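Local coordinates for putative tagatose-6-phosphate ketose/aldose isomerase (Escherichia coli, PDB 3C3J), which is of unconfirmed function but is a putative ketose/aldose isomerase built from two SIS domains of alpha/beta fold, at residues Glu298-Asn303 and Ala321-Ile326; Ile227-Ser232 and Met344-Phe349; Asp90-Pro95 and Ser116-Ala121. All coordinates share one frame; numbering follows the deposited sequence.

Interaction 1. Residues Glu298-Asn303 and Ala321-Ile326; sequences ELRRDN and AGPHII
Arg300, near the C-terminal end of helix 288-302, reaches across to the turn 321-323 and carries the whole contact. The tight part is its guanidinium. Gly322 CA lies over one face of the group, 3.4 Å from Arg300 NH1 and offset toward the rim, so the flat cation rests on bare backbone. At the edge, Arg300 NH2 donates to Pro323 O over 2.9 Å with an N-H...O angle of 152°; the donor stands above the carbonyl plane, and the oxygen is tilted 19° from the guanidinium plane. The chain gets there because CG lies beside the backbone N (chi1 -74°) and the side chain bends at chi2. Further bonds fix the rotation of the group: NE donates to Ile318 O, NH1 to Val308 O, and NH2 has a weak bond to Val319 O. One cation thus gathers carbonyls from helix 317-320, the turn and strand 307-312.

The looser part lies along the aliphatic stem and the outer rim. Arg300 CD passes 3.6 Å from Ala321 O and 4.0 Å from Ala321 CB, while Pro323 CD stays 3.8 Å from Arg300 NH1; Ala321 and Pro323 are both exposed. His324 turns its ring away from the arginine and donates from ND1 to Gly322 O over 2.9 Å, nearly in the ring plane, which braces the turn from within its own segment. The arrangement ties a sheet-flanking helix to the turn entering edge strand 324-326 of the parallel sheet, in the three-layer alpha/beta fold of a SIS domain.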
# COMPACT_ATOMS: atom_id res chain seq x y z
N GLU A 298 -15.25 -14.34 -11.64
CA GLU A 298 -15.86 -13.10 -12.06
C GLU A 298 -15.12 -12.47 -13.25
O GLU A 298 -15.75 -12.04 -14.22
CB GLU A 298 -15.91 -12.13 -10.87
CG GLU A 298 -16.43 -10.72 -11.16
CD GLU A 298 -16.52 -9.87 -9.89
OE1 GLU A 298 -16.87 -10.44 -8.81
OE2 GLU A 298 -16.24 -8.65 -9.98
N LEU A 299 -13.79 -12.42 -13.19
CA LEU A 299 -13.01 -11.89 -14.32
C LEU A 299 -13.17 -12.74 -15.58
O LEU A 299 -13.18 -12.20 -16.68
CB LEU A 299 -11.52 -11.78 -13.95
CG LEU A 299 -11.22 -10.80 -12.81
CD1 LEU A 299 -9.71 -10.60 -12.67
CD2 LEU A 299 -11.95 -9.47 -12.97
N ARG A 300 -13.29 -14.05 -15.42
CA ARG A 300 -13.44 -14.97 -16.55
C ARG A 300 -14.83 -14.80 -17.19
O ARG A 300 -14.96 -14.71 -18.43
CB ARG A 300 -13.23 -16.42 -16.11
CG ARG A 300 -11.76 -16.79 -15.82
CD ARG A 300 -11.45 -18.22 -16.22
NE ARG A 300 -10.19 -18.75 -15.72
CZ ARG A 300 -8.98 -18.38 -16.14
NH1 ARG A 300 -8.84 -17.42 -17.03
NH2 ARG A 300 -7.91 -18.98 -15.63
N ARG A 301 -15.83 -14.71 -16.34
CA ARG A 301 -17.21 -14.48 -16.77
C ARG A 301 -17.40 -13.13 -17.45
O ARG A 301 -18.10 -13.05 -18.46
CB ARG A 301 -18.14 -14.57 -15.56
CG ARG A 301 -19.53 -14.98 -15.89
CD ARG A 301 -20.57 -14.38 -14.92
NE ARG A 301 -20.17 -14.29 -13.49
CZ ARG A 301 -19.67 -13.20 -12.88
NH1 ARG A 301 -19.41 -12.06 -13.54
NH2 ARG A 301 -19.39 -13.25 -11.57
N ASP A 302 -16.80 -12.07 -16.89
CA ASP A 302 -16.84 -10.72 -17.47
C ASP A 302 -16.32 -10.72 -18.91
O ASP A 302 -16.84 -9.99 -19.76
CB ASP A 302 -15.95 -9.75 -16.69
CG ASP A 302 -16.50 -9.39 -15.33
OD1 ASP A 302 -17.69 -9.70 -15.05
OD2 ASP A 302 -15.74 -8.79 -14.53
N ASN A 303 -15.27 -11.48 -19.16
CA ASN A 303 -14.68 -11.59 -20.48
C ASN A 303 -14.32 -10.22 -21.08
O ASN A 303 -14.51 -9.98 -22.27
CB ASN A 303 -15.63 -12.37 -21.40
CG ASN A 303 -14.98 -12.77 -22.69
OD1 ASN A 303 -13.82 -13.16 -22.73
ND2 ASN A 303 -15.72 -12.66 -23.78
N ALA A 321 -10.79 -22.92 -16.71
CA ALA A 321 -11.74 -22.31 -17.66
C ALA A 321 -11.16 -21.13 -18.45
O ALA A 321 -11.91 -20.35 -19.04
CB ALA A 321 -12.98 -21.86 -16.93
N GLY A 322 -9.83 -21.01 -18.47
CA GLY A 322 -9.14 -19.99 -19.26
C GLY A 322 -7.64 -20.13 -19.04
O GLY A 322 -7.21 -21.09 -18.41
N PRO A 323 -6.83 -19.21 -19.60
CA PRO A 323 -5.37 -19.27 -19.52
C PRO A 323 -4.92 -19.48 -18.08
O PRO A 323 -5.45 -18.82 -17.18
CB PRO A 323 -4.92 -17.91 -20.03
CG PRO A 323 -5.99 -17.54 -21.00
CD PRO A 323 -7.26 -18.05 -20.39
N HIS A 324 -3.98 -20.39 -17.88
CA HIS A 324 -3.52 -20.74 -16.56
C HIS A 324 -2.18 -21.44 -16.61
O HIS A 324 -1.80 -22.04 -17.64
CB HIS A 324 -4.54 -21.61 -15.83
CG HIS A 324 -4.71 -22.97 -16.44
ND1 HIS A 324 -5.47 -23.19 -17.57
CD2 HIS A 324 -4.23 -24.18 -16.07
CE1 HIS A 324 -5.44 -24.47 -17.87
NE2 HIS A 324 -4.70 -25.09 -16.98
N ILE A 325 -1.46 -21.36 -15.49
CA ILE A 325 -0.20 -22.03 -15.29
C ILE A 325 -0.32 -22.80 -13.98
O ILE A 325 -0.62 -22.21 -12.95
CB ILE A 325 0.97 -21.03 -15.23
CG1 ILE A 325 1.12 -20.30 -16.55
CG2 ILE A 325 2.29 -21.73 -14.87
CD1 ILE A 325 2.06 -19.12 -16.48
N ILE A 326 -0.12 -24.11 -14.01
CA ILE A 326 -0.06 -24.90 -12.78
C ILE A 326 1.40 -25.06 -12.41
O ILE A 326 2.22 -25.42 -13.24
CB ILE A 326 -0.72 -26.29 -12.90
CG1 ILE A 326 -2.16 -26.16 -13.43
CG2 ILE A 326 -0.68 -27.04 -11.57
CD1 ILE A 326 -3.08 -25.26 -12.63

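Interaction 2. Residues Ile227-Ser232 and Met344-Phe349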
# COMPACT_ATOMS: atom_id res chain seq x y z
N ILE A 227 -1.12 -4.13 -17.52
CA ILE A 227 -1.02 -5.37 -16.80
C ILE A 227 -1.41 -5.14 -15.34
O ILE A 227 -1.04 -4.13 -14.75
CB ILE A 227 0.39 -6.02 -16.92
CG1 ILE A 227 0.41 -7.37 -16.19
CG2 ILE A 227 1.48 -5.12 -16.41
CD1 ILE A 227 1.58 -8.25 -16.59
N VAL A 228 -2.19 -6.07 -14.80
CA VAL A 228 -2.59 -6.03 -13.42
C VAL A 228 -2.22 -7.36 -12.78
O VAL A 228 -2.63 -8.42 -13.27
CB VAL A 228 -4.11 -5.83 -13.21
CG1 VAL A 228 -4.38 -5.62 -11.66
CG2 VAL A 228 -4.62 -4.70 -14.05
N TYR A 229 -1.47 -7.28 -11.68
CA TYR A 229 -1.22 -8.45 -10.85
C TYR A 229 -2.05 -8.40 -9.59
O TYR A 229 -2.11 -7.35 -8.93
CB TYR A 229 0.27 -8.54 -10.46
CG TYR A 229 1.21 -8.93 -11.58
CD1 TYR A 229 1.46 -10.27 -11.88
CD2 TYR A 229 1.91 -7.96 -12.29
CE1 TYR A 229 2.36 -10.63 -12.89
CE2 TYR A 229 2.81 -8.30 -13.28
CZ TYR A 229 3.03 -9.64 -13.58
OH TYR A 229 3.93 -9.98 -14.56
N LEU A 230 -2.65 -9.54 -9.23
CA LEU A 230 -3.53 -9.65 -8.05
C LEU A 230 -3.07 -10.77 -7.13
O LEU A 230 -2.72 -11.87 -7.58
CB LEU A 230 -4.99 -9.90 -8.46
CG LEU A 230 -5.66 -8.91 -9.42
CD1 LEU A 230 -7.07 -9.36 -9.86
CD2 LEU A 230 -5.72 -7.52 -8.80
N GLY A 231 -3.02 -10.48 -5.83
CA GLY A 231 -2.68 -11.48 -4.81
C GLY A 231 -3.26 -11.08 -3.47
O GLY A 231 -3.27 -9.90 -3.14
N SER A 232 -3.72 -12.05 -2.70
CA SER A 232 -4.34 -11.78 -1.40
C SER A 232 -3.31 -11.69 -0.30
O SER A 232 -2.25 -12.33 -0.35
CB SER A 232 -5.38 -12.86 -1.03
OG SER A 232 -6.50 -12.85 -1.90
N MSE A 344 9.18 -15.82 -10.04
CA MSE A 344 9.90 -16.41 -11.19
C MSE A 344 9.20 -16.06 -12.50
O MSE A 344 9.86 -15.65 -13.47
CB MSE A 344 10.03 -17.94 -11.06
CG MSE A 344 10.77 -18.43 -9.82
SE MSE A 344 12.64 -17.73 -9.66
CE MSE A 344 12.28 -16.16 -8.46
N TYR A 345 7.87 -16.19 -12.53
CA TYR A 345 7.09 -15.86 -13.73
C TYR A 345 7.11 -14.35 -13.99
O TYR A 345 7.36 -13.95 -15.12
CB TYR A 345 5.65 -16.38 -13.65
CG TYR A 345 5.56 -17.89 -13.56
CD1 TYR A 345 5.65 -18.69 -14.69
CD2 TYR A 345 5.36 -18.51 -12.33
CE1 TYR A 345 5.59 -20.07 -14.59
CE2 TYR A 345 5.29 -19.88 -12.22
CZ TYR A 345 5.40 -20.66 -13.35
OH TYR A 345 5.32 -22.02 -13.24
N ALA A 346 6.87 -13.53 -12.96
CA ALA A 346 6.84 -12.09 -13.10
C ALA A 346 8.18 -11.49 -13.59
O ALA A 346 8.21 -10.58 -14.45
CB ALA A 346 6.42 -11.43 -11.77
N GLN A 347 9.29 -11.99 -13.04
CA GLN A 347 10.61 -11.48 -13.42
C GLN A 347 10.94 -11.80 -14.87
O GLN A 347 11.39 -10.94 -15.64
CB GLN A 347 11.70 -12.06 -12.52
CG GLN A 347 11.65 -11.65 -11.05
CD GLN A 347 12.59 -12.51 -10.21
OE1 GLN A 347 12.98 -13.60 -10.64
NE2 GLN A 347 12.91 -12.06 -9.00
N THR A 348 10.71 -13.05 -15.23
CA THR A 348 11.05 -13.53 -16.56
C THR A 348 10.10 -12.90 -17.56
O THR A 348 10.53 -12.49 -18.61
CB THR A 348 11.08 -15.08 -16.62
OG1 THR A 348 9.79 -15.60 -16.28
CG2 THR A 348 12.10 -15.63 -15.64
N PHE A 349 8.82 -12.76 -17.22
CA PHE A 349 7.89 -12.00 -18.10
C PHE A 349 8.39 -10.58 -18.42
O PHE A 349 8.46 -10.16 -19.58
CB PHE A 349 6.50 -11.93 -17.49
CG PHE A 349 5.52 -11.16 -18.32
CD1 PHE A 349 5.16 -11.62 -19.58
CD2 PHE A 349 4.94 -10.00 -17.86
CE1 PHE A 349 4.24 -10.93 -20.35
CE2 PHE A 349 4.03 -9.31 -18.64
CZ PHE A 349 3.69 -9.79 -19.89
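Ile227 and Tyr229, alternate residues on one face of strand 226-231, reach toward helix 335-356 and meet Phe349 and Ala346. No hydrogen bond crosses the contact, and all four residues are buried.

The aliphatic-aromatic part is the meeting of Ile227 and Phe349, which approach from opposite directions. Ile227 CD1 comes to 3.4 Å from Phe349 CE2 and 4.0 Å from Phe349 CD2, meeting the ring obliquely. Ile227 extends its CG1 branch opposite the backbone N, and Phe349 likewise sends its ring out with CG anti to N (chi1 179°), which lets the two span the gap between strand and helix.

The second kind of contact is made by the phenol end of Tyr229. Its OH lies 3.5 Å from Phe349 CD2, the two side chains crossing at a slant, and 3.9 Å from Ala346 CA. Ala346 CB sits 4.2 Å from Tyr229 CZ, so the small alanine admits the phenol close to the helix backbone. Further ring contacts extend the cluster: Phe349 meets Phe219 and Tyr229 meets Phe281, each pair with planes at about 45°. Helix 235-249 lines another flank, where Ser242 touches both Tyr229 and Ala346.

The short segments run nearly antiparallel, at 167°, with axes 12.2 Å apart at closest approach; long side chains bridge that distance. A helix laid antiparallel over a parallel sheet and filled in by alternate strand residues is the layered alpha/beta packing of the SIS fold.

Interaction 3. Residues Asp90-Pro95 and Ser116-Ala121; sequences DLVTNP and SPESVA
Val92, on helix 88-93, points its side chain at the first turn of helix 117-129, with Glu118 and Ala121 as its partners. One methyl does the touching. With CG1 anti to the backbone N (chi1 171°), CG2 is left beside that N and facing the neighbouring helix. There it lies 3.8 Å from Ala121 CB, which points back toward it, and 3.6 Å from Glu118 O. Glu118 offers its root rather than its tip: CB is 4.0 Å from Val92 CG2, whereas the chain bends at chi2 (105°) and leads the carboxylate away. That carboxylate is held at the start of its own helix, where Ser116 OG donates to Glu118 OE1 over 2.9 Å, from above the carboxylate plane. Ser116 is also the N-cap residue of the helix, its OG accepting a weak bond from Ser119 N.

Across the subunit interface, Val92 O is hydrogen-bonded to Tyr287 OH of the second subunit, and Glu118 packs on His266 of that subunit. The chemistry therefore divides in two: the helices meet through a small apolar join, with no hydrogen bond between the segments, while the polar bonds described lie at the helix start (Ser116, Glu118) and at the subunit interface (Val92 O).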
# COMPACT_ATOMS: atom_id res chain seq x y z
N ASP A 90 9.24 6.34 3.65
CA ASP A 90 8.35 6.93 4.68
C ASP A 90 9.06 7.27 5.99
O ASP A 90 8.73 8.29 6.63
CB ASP A 90 7.17 6.01 5.00
CG ASP A 90 6.20 5.87 3.85
OD1 ASP A 90 6.16 6.75 2.97
OD2 ASP A 90 5.46 4.85 3.81
N LEU A 91 10.02 6.44 6.40
CA LEU A 91 10.83 6.73 7.59
C LEU A 91 11.59 8.03 7.42
O LEU A 91 11.64 8.83 8.35
CB LEU A 91 11.79 5.59 7.92
CG LEU A 91 11.16 4.29 8.44
CD1 LEU A 91 12.27 3.23 8.81
CD2 LEU A 91 10.20 4.58 9.59
N VAL A 92 12.13 8.27 6.23
CA VAL A 92 12.97 9.43 6.00
C VAL A 92 12.15 10.73 5.94
O VAL A 92 12.58 11.76 6.46
CB VAL A 92 13.86 9.26 4.73
CG1 VAL A 92 14.56 10.57 4.40
CG2 VAL A 92 14.89 8.16 4.91
N THR A 93 10.96 10.69 5.34
CA THR A 93 10.13 11.90 5.19
C THR A 93 9.25 12.20 6.41
O THR A 93 9.02 13.34 6.71
CB THR A 93 9.22 11.86 3.94
OG1 THR A 93 8.28 10.79 4.06
CG2 THR A 93 10.05 11.76 2.63
N ASN A 94 8.80 11.16 7.10
CA ASN A 94 7.86 11.28 8.22
C ASN A 94 8.28 10.41 9.43
O ASN A 94 7.46 9.66 9.96
CB ASN A 94 6.44 10.86 7.76
CG ASN A 94 5.82 11.83 6.76
OD1 ASN A 94 4.91 12.63 7.11
ND2 ASN A 94 6.28 11.77 5.54
N PRO A 95 9.53 10.55 9.92
CA PRO A 95 10.01 9.67 10.99
C PRO A 95 9.13 9.68 12.23
O PRO A 95 8.95 8.64 12.86
CB PRO A 95 11.38 10.24 11.35
CG PRO A 95 11.41 11.61 10.80
CD PRO A 95 10.53 11.57 9.57
N SER A 116 22.22 3.36 -0.47
CA SER A 116 21.05 4.22 -0.71
C SER A 116 21.00 5.28 0.39
O SER A 116 21.03 4.92 1.58
CB SER A 116 19.78 3.39 -0.67
OG SER A 116 18.66 4.17 -0.31
N PRO A 117 20.99 6.60 0.01
CA PRO A 117 20.93 7.61 1.05
C PRO A 117 19.78 7.37 2.04
O PRO A 117 19.93 7.63 3.22
CB PRO A 117 20.70 8.91 0.26
CG PRO A 117 21.33 8.65 -1.07
CD PRO A 117 21.03 7.20 -1.33
N GLU A 118 18.64 6.89 1.55
CA GLU A 118 17.50 6.62 2.43
C GLU A 118 17.77 5.49 3.40
O GLU A 118 17.27 5.52 4.53
CB GLU A 118 16.25 6.31 1.62
CG GLU A 118 15.89 7.44 0.70
CD GLU A 118 16.23 7.15 -0.74
OE1 GLU A 118 17.37 6.65 -1.07
OE2 GLU A 118 15.33 7.43 -1.53
N SER A 119 18.54 4.49 2.98
CA SER A 119 18.87 3.36 3.87
C SER A 119 19.66 3.86 5.10
O SER A 119 19.31 3.55 6.25
CB SER A 119 19.66 2.27 3.13
OG SER A 119 18.82 1.64 2.15
N VAL A 120 20.70 4.63 4.85
CA VAL A 120 21.54 5.16 5.91
C VAL A 120 20.78 6.18 6.75
O VAL A 120 20.86 6.18 7.98
CB VAL A 120 22.83 5.79 5.30
CG1 VAL A 120 23.70 6.37 6.40
CG2 VAL A 120 23.62 4.71 4.50
N ALA A 121 20.03 7.04 6.09
CA ALA A 121 19.19 8.03 6.77
C ALA A 121 18.15 7.36 7.69
O ALA A 121 17.97 7.82 8.80
CB ALA A 121 18.53 8.94 5.77

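In the fold
Along the chain interaction 3 comes first, in the N-terminal SIS domain, and closes before the other two open; interaction 1 is then nested inside the long loop closed by interaction 2. Those two share the C-terminal SIS domain and the sheet containing strands 226-231 and 324-326. Their centres are 15 Å apart and they touch, Ile325 CG2 lying 3.5 Å from Tyr345 OH; strand 324-326 leads on to helix 335-356. Interaction 3 lies across the chain's centre, its centre about 28 Å from that of interaction 2 and 41 Å from that of interaction 1. The set thus samples both SIS domains: core and sheet edge in one, the dimer interface in the other.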